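Local structure of E3 SUMO-protein ligase SIZ2 (Saccharomyces cerevisiae, 6U75) at residues W213-Q218 with D236-S241; L183-P188 with D245-N250. The protein probably acts as a SUMO E3 ligase, promoting attachment of SUMO to target proteins such as septins through its zinc-binding SP-RING domain. One frame throughout, in Å; residues are numbered along the deposited sequence.

Contact 1 of 2, residues W213-Q218 with D236-S241; sequences WFLHSQ and DQLKIS
Leu238 sets a single methyl, CD1, obliquely against the CD2-CE2 bond of the Phe214 ring, and Leu238 and Phe214 contribute 54 and 30 of the 98 Å² buried between the two segments. CD1 of Leu238 lies 3.9 Å from CE2 of Phe214 and 4.0 Å from CD2 of Phe214, so that one ring bond takes the touch. The approach amounts to van der Waals packing. The CB of Phe214 already points toward the other segment, and chi1 (176°) then sets CG trans to the backbone N, beside the carbonyl carbon. One face of that ring is covered from within the helix by CG of Gln218, 3.6 Å above the plane and shifted toward the rim. A second helix residue, Leu215, joins more loosely: its CB does not aim at the other segment, but the end of the branch swings closer and CD2 of Leu215 comes to 4.4 Å from CD1 of Leu238. The same methyl therefore meets both helix residues. With the nearest CA atoms, those of Phe214 and Leu238, 10.1 Å apart, side chains alone bridge the gap. All three residues are buried and apolar, and with Phe209 and Trp224, whose rings meet that of Phe214, they form a hydrophobic cluster within the predicted SP-RING zinc finger. The side chain of Leu238 is about 9 Å from the zinc ion. Helix 142-150 packs directly on the two leucines, Ile149 touching both, while strand 239-240 pairs with strand 197-199 through Lys239 and Lys199.

Contact 2 of 2, residues L183-P188 with D245-N250; sequences LSLQCP and DNIIQN
Leu183 and Ile247 meet tip to tip, CD2 of Leu183 lying 3.7 Å from CD1 of Ile247, the shortest of three apolar contacts across these segments. Leu185 makes the other two with one methyl: its CD2 is 3.9 Å from CG2 of Ile247 and 3.9 Å from CG1 of Ile248. The directions differ, since Leu185 runs across Ile247 at about a right angle but slides past Ile248, the two running in opposite directions. Ile247 thus spends each of its branches on a different leucine. Its CG1 arm is trans to the carbonyl carbon (chi1 -68°) and carries CD1 to Leu183, while CG2, trans to the backbone N, meets Leu185. The four residues, all buried, account for the 181 Å² between the segments, and the CA atoms of Leu185 and Ile248 come to 7.0 Å.

Between the segments the contact is apolar; local bonds shape each one. Gln186 N donates to Ser184 OG at 3.0 Å with an N-H...O angle of 159°, forming an ST turn just where the strand ends. On the helix, Gln249 N bonds to Asp245 O at 2.9 Å in the last turn.

Both segments lie in the predicted SP-RING zinc finger. Strand 181-184 is the outermost strand, within this chain, of a three-stranded antiparallel sheet, paired with strand 257-260 through Leu183 and Val258. The contact fastens it to helix 242-249, whose Ile248 also touches Pro197 of strand 197-199.

Followed from the N terminus, the chain leaves the PINIT domain, passes helices 142-150 and 157-168 and reaches strand 181-184, in the predicted zinc finger, the first half of contact 2. After strands 197-199 and 209-210, helix 211-218 supplies the first half of contact 1, whose loop closes at residues 236-241. Strand 239-240 leads almost directly into helix 242-249, where contact 2 closes the longer loop. The smaller loop therefore lies wholly within the larger one, without crossing it. The centres are 15 Å apart, and the 236-250 region serves both: it joins helix 211-218 at one end and the edge of the 181-184/257-260/266-268 sheet at the other.

Contact 1 of 2, residues W213-Q218 with D236-S241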
loop_
_atom_site.group_PDB
_atom_site.type_symbol
_atom_site.label_atom_id
_atom_site.label_comp_id
_atom_site.label_asym_id
_atom_site.label_seq_id
_atom_site.Cartn_x
_atom_site.Cartn_y
_atom_site.Cartn_z
ATOM N N TRP A 213 -10.135 -5.692 -3.030
ATOM C CA TRP A 213 -10.142 -4.418 -3.738
ATOM C C TRP A 213 -9.420 -3.333 -2.952
ATOM O O TRP A 213 -8.770 -2.466 -3.548
ATOM C CB TRP A 213 -11.576 -3.995 -4.041
ATOM C CG TRP A 213 -12.126 -4.651 -5.265
ATOM C CD1 TRP A 213 -12.942 -5.742 -5.319
ATOM C CD2 TRP A 213 -11.889 -4.259 -6.621
ATOM N NE1 TRP A 213 -13.233 -6.051 -6.626
ATOM C CE2 TRP A 213 -12.598 -5.155 -7.445
ATOM C CE3 TRP A 213 -11.149 -3.236 -7.218
ATOM C CZ2 TRP A 213 -12.588 -5.058 -8.833
ATOM C CZ3 TRP A 213 -11.140 -3.140 -8.596
ATOM C CH2 TRP A 213 -11.856 -4.045 -9.390
ATOM N N PHE A 214 -9.508 -3.365 -1.621
ATOM C CA PHE A 214 -8.746 -2.419 -0.813
ATOM C C PHE A 214 -7.249 -2.615 -1.019
ATOM O O PHE A 214 -6.506 -1.647 -1.216
ATOM C CB PHE A 214 -9.112 -2.577 0.662
ATOM C CG PHE A 214 -8.305 -1.705 1.581
ATOM C CD1 PHE A 214 -8.618 -0.367 1.743
ATOM C CD2 PHE A 214 -7.233 -2.226 2.286
ATOM C CE1 PHE A 214 -7.878 0.436 2.589
ATOM C CE2 PHE A 214 -6.489 -1.428 3.135
ATOM C CZ PHE A 214 -6.812 -0.095 3.285
ATOM N N LEU A 215 -6.786 -3.867 -0.977
ATOM C CA LEU A 215 -5.368 -4.136 -1.196
ATOM C C LEU A 215 -4.942 -3.770 -2.610
ATOM O O LEU A 215 -3.802 -3.340 -2.824
ATOM C CB LEU A 215 -5.063 -5.608 -0.916
ATOM C CG LEU A 215 -5.190 -6.053 0.543
ATOM C CD1 LEU A 215 -5.108 -7.566 0.645
ATOM C CD2 LEU A 215 -4.116 -5.402 1.400
ATOM N N HIS A 216 -5.835 -3.939 -3.587
ATOM C CA HIS A 216 -5.531 -3.517 -4.950
ATOM C C HIS A 216 -5.379 -2.004 -5.032
ATOM O O HIS A 216 -4.464 -1.499 -5.692
ATOM C CB HIS A 216 -6.629 -4.004 -5.895
ATOM C CG HIS A 216 -6.483 -3.518 -7.303
ATOM N ND1 HIS A 216 -5.625 -4.103 -8.209
ATOM C CD2 HIS A 216 -7.095 -2.506 -7.964
ATOM C CE1 HIS A 216 -5.711 -3.470 -9.366
ATOM N NE2 HIS A 216 -6.596 -2.498 -9.244
ATOM N N SER A 217 -6.267 -1.268 -4.362
ATOM C CA SER A 217 -6.167 0.187 -4.339
ATOM C C SER A 217 -4.876 0.638 -3.664
ATOM O O SER A 217 -4.166 1.512 -4.174
ATOM C CB SER A 217 -7.383 0.776 -3.621
ATOM O OG SER A 217 -7.211 2.159 -3.371
ATOM N N GLN A 218 -4.557 0.049 -2.510
ATOM C CA GLN A 218 -3.383 0.483 -1.759
ATOM C C GLN A 218 -2.087 0.125 -2.476
ATOM O O GLN A 218 -1.068 0.797 -2.280
ATOM C CB GLN A 218 -3.398 -0.131 -0.360
ATOM C CG GLN A 218 -4.583 0.295 0.491
ATOM C CD GLN A 218 -4.567 1.775 0.812
ATOM O OE1 GLN A 218 -3.510 2.403 0.852
ATOM N NE2 GLN A 218 -5.745 2.344 1.043
ATOM N N ASP A 236 -2.141 -5.054 9.366
ATOM C CA ASP A 236 -2.384 -6.069 10.384
ATOM C C ASP A 236 -3.684 -5.852 11.147
ATOM O O ASP A 236 -4.072 -6.725 11.930
ATOM C CB ASP A 236 -1.210 -6.113 11.363
ATOM C CG ASP A 236 0.080 -6.562 10.703
ATOM O OD1 ASP A 236 0.016 -7.411 9.788
ATOM O OD2 ASP A 236 1.156 -6.065 11.095
ATOM N N GLN A 237 -4.365 -4.724 10.945
ATOM C CA GLN A 237 -5.658 -4.493 11.576
ATOM C C GLN A 237 -6.822 -5.035 10.760
ATOM O O GLN A 237 -7.927 -5.169 11.297
ATOM C CB GLN A 237 -5.873 -2.995 11.816
ATOM C CG GLN A 237 -4.870 -2.367 12.767
ATOM C CD GLN A 237 -5.081 -0.876 12.932
ATOM O OE1 GLN A 237 -6.135 -0.344 12.584
ATOM N NE2 GLN A 237 -4.073 -0.191 13.460
ATOM N N LEU A 238 -6.603 -5.347 9.484
ATOM C CA LEU A 238 -7.681 -5.820 8.627
ATOM C C LEU A 238 -8.149 -7.200 9.072
ATOM O O LEU A 238 -7.338 -8.110 9.262
ATOM C CB LEU A 238 -7.217 -5.869 7.173
ATOM C CG LEU A 238 -6.754 -4.542 6.569
ATOM C CD1 LEU A 238 -6.178 -4.756 5.180
ATOM C CD2 LEU A 238 -7.900 -3.546 6.524
ATOM N N LYS A 239 -9.462 -7.351 9.236
ATOM C CA LYS A 239 -10.052 -8.637 9.575
ATOM C C LYS A 239 -11.428 -8.730 8.931
ATOM O O LYS A 239 -12.077 -7.714 8.670
ATOM C CB LYS A 239 -10.151 -8.829 11.095
ATOM C CG LYS A 239 -8.817 -8.680 11.812
ATOM C CD LYS A 239 -8.854 -9.206 13.240
ATOM C CE LYS A 239 -9.832 -8.434 14.108
ATOM N NZ LYS A 239 -9.264 -8.147 15.457
ATOM N N ILE A 240 -11.860 -9.960 8.669
ATOM C CA ILE A 240 -13.157 -10.199 8.049
ATOM C C ILE A 240 -14.254 -10.009 9.085
ATOM O O ILE A 240 -14.081 -10.333 10.267
ATOM C CB ILE A 240 -13.213 -11.610 7.436
ATOM C CG1 ILE A 240 -12.169 -11.765 6.325
ATOM C CG2 ILE A 240 -14.610 -11.902 6.904
ATOM C CD1 ILE A 240 -12.422 -10.898 5.105
ATOM N N SER A 241 -15.394 -9.482 8.642
ATOM C CA SER A 241 -16.562 -9.306 9.498
ATOM C C SER A 241 -17.478 -10.511 9.321
ATOM O O SER A 241 -18.052 -10.713 8.246
ATOM C CB SER A 241 -17.295 -8.012 9.156
ATOM O OG SER A 241 -18.578 -7.987 9.758
#

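Contact 2 of 2, residues L183-P188 with D245-N250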
loop_
_atom_site.group_PDB
_atom_site.type_symbol
_atom_site.label_atom_id
_atom_site.label_comp_id
_atom_site.label_asym_id
_atom_site.label_seq_id
_atom_site.Cartn_x
_atom_site.Cartn_y
_atom_site.Cartn_z
ATOM N N LEU A 183 -27.561 -1.411 5.830
ATOM C CA LEU A 183 -26.260 -2.030 5.622
ATOM C C LEU A 183 -26.119 -2.376 4.144
ATOM O O LEU A 183 -26.933 -3.131 3.601
ATOM C CB LEU A 183 -26.114 -3.285 6.484
ATOM C CG LEU A 183 -24.903 -4.181 6.207
ATOM C CD1 LEU A 183 -23.610 -3.471 6.571
ATOM C CD2 LEU A 183 -25.030 -5.493 6.961
ATOM N N SER A 184 -25.096 -1.825 3.500
ATOM C CA SER A 184 -24.832 -2.114 2.099
ATOM C C SER A 184 -23.974 -3.365 1.973
ATOM O O SER A 184 -23.000 -3.542 2.710
ATOM C CB SER A 184 -24.131 -0.933 1.425
ATOM O OG SER A 184 -23.701 -1.278 0.119
ATOM N N LEU A 185 -24.351 -4.236 1.042
ATOM C CA LEU A 185 -23.541 -5.393 0.693
ATOM C C LEU A 185 -22.558 -5.093 -0.429
ATOM O O LEU A 185 -21.864 -6.006 -0.888
ATOM C CB LEU A 185 -24.438 -6.567 0.285
ATOM C CG LEU A 185 -25.462 -7.032 1.322
ATOM C CD1 LEU A 185 -26.155 -8.302 0.849
ATOM C CD2 LEU A 185 -24.810 -7.247 2.679
ATOM N N GLN A 186 -22.481 -3.842 -0.874
ATOM C CA GLN A 186 -21.609 -3.440 -1.965
ATOM C C GLN A 186 -20.323 -2.835 -1.420
ATOM O O GLN A 186 -20.293 -2.269 -0.324
ATOM C CB GLN A 186 -22.311 -2.428 -2.875
ATOM C CG GLN A 186 -23.675 -2.880 -3.363
ATOM C CD GLN A 186 -23.620 -4.198 -4.108
ATOM O OE1 GLN A 186 -23.862 -5.259 -3.534
ATOM N NE2 GLN A 186 -23.301 -4.137 -5.395
ATOM N N CYS A 187 -19.262 -2.965 -2.198
ATOM C CA CYS A 187 -17.968 -2.400 -1.836
ATOM C C CYS A 187 -17.894 -0.943 -2.283
ATOM O O CYS A 187 -18.284 -0.631 -3.414
ATOM C CB CYS A 187 -16.840 -3.192 -2.478
ATOM S SG CYS A 187 -15.193 -2.556 -2.135
ATOM N N PRO A 188 -17.417 -0.024 -1.441
ATOM C CA PRO A 188 -17.292 1.369 -1.900
ATOM C C PRO A 188 -16.303 1.533 -3.037
ATOM O O PRO A 188 -16.472 2.428 -3.875
ATOM C CB PRO A 188 -16.827 2.120 -0.642
ATOM C CG PRO A 188 -17.101 1.205 0.498
ATOM C CD PRO A 188 -16.983 -0.179 -0.044
ATOM N N ASP A 245 -20.386 -11.118 6.413
ATOM C CA ASP A 245 -20.058 -12.300 5.623
ATOM C C ASP A 245 -21.208 -13.300 5.629
ATOM O O ASP A 245 -21.574 -13.844 4.580
ATOM C CB ASP A 245 -18.780 -12.946 6.158
ATOM C CG ASP A 245 -18.382 -14.181 5.377
ATOM O OD1 ASP A 245 -17.968 -14.036 4.207
ATOM O OD2 ASP A 245 -18.482 -15.294 5.933
ATOM N N ASN A 246 -21.794 -13.550 6.801
ATOM C CA ASN A 246 -22.920 -14.474 6.877
ATOM C C ASN A 246 -24.143 -13.908 6.169
ATOM O O ASN A 246 -24.898 -14.653 5.534
ATOM C CB ASN A 246 -23.245 -14.789 8.336
ATOM C CG ASN A 246 -22.108 -15.498 9.045
ATOM O OD1 ASN A 246 -21.193 -16.018 8.407
ATOM N ND2 ASN A 246 -22.163 -15.526 10.372
ATOM N N ILE A 247 -24.359 -12.594 6.264
ATOM C CA ILE A 247 -25.480 -11.991 5.546
ATOM C C ILE A 247 -25.315 -12.195 4.045
ATOM O O ILE A 247 -26.282 -12.492 3.334
ATOM C CB ILE A 247 -25.617 -10.501 5.905
ATOM C CG1 ILE A 247 -26.058 -10.356 7.363
ATOM C CG2 ILE A 247 -26.609 -9.814 4.964
ATOM C CD1 ILE A 247 -26.245 -8.925 7.818
ATOM N N ILE A 248 -24.089 -12.044 3.541
ATOM C CA ILE A 248 -23.853 -12.205 2.109
ATOM C C ILE A 248 -24.018 -13.663 1.699
ATOM O O ILE A 248 -24.648 -13.967 0.679
ATOM C CB ILE A 248 -22.461 -11.669 1.731
ATOM C CG1 ILE A 248 -22.396 -10.155 1.942
ATOM C CG2 ILE A 248 -22.134 -12.023 0.285
ATOM C CD1 ILE A 248 -20.996 -9.585 1.847
ATOM N N GLN A 249 -23.452 -14.588 2.478
ATOM C CA GLN A 249 -23.539 -16.001 2.125
ATOM C C GLN A 249 -24.973 -16.512 2.141
ATOM O O GLN A 249 -25.243 -17.581 1.581
ATOM C CB GLN A 249 -22.684 -16.837 3.078
ATOM C CG GLN A 249 -21.186 -16.602 2.940
ATOM C CD GLN A 249 -20.657 -16.991 1.573
ATOM O OE1 GLN A 249 -20.871 -16.284 0.588
ATOM N NE2 GLN A 249 -19.965 -18.123 1.506
ATOM N N ASN A 250 -25.895 -15.782 2.763
ATOM C CA ASN A 250 -27.296 -16.169 2.855
ATOM C C ASN A 250 -28.186 -15.138 2.170
ATOM O O ASN A 250 -29.258 -14.781 2.666
ATOM C CB ASN A 250 -27.705 -16.360 4.313
ATOM C CG ASN A 250 -26.782 -17.308 5.056
ATOM O OD1 ASN A 250 -26.166 -16.938 6.056
ATOM N ND2 ASN A 250 -26.675 -18.538 4.565
#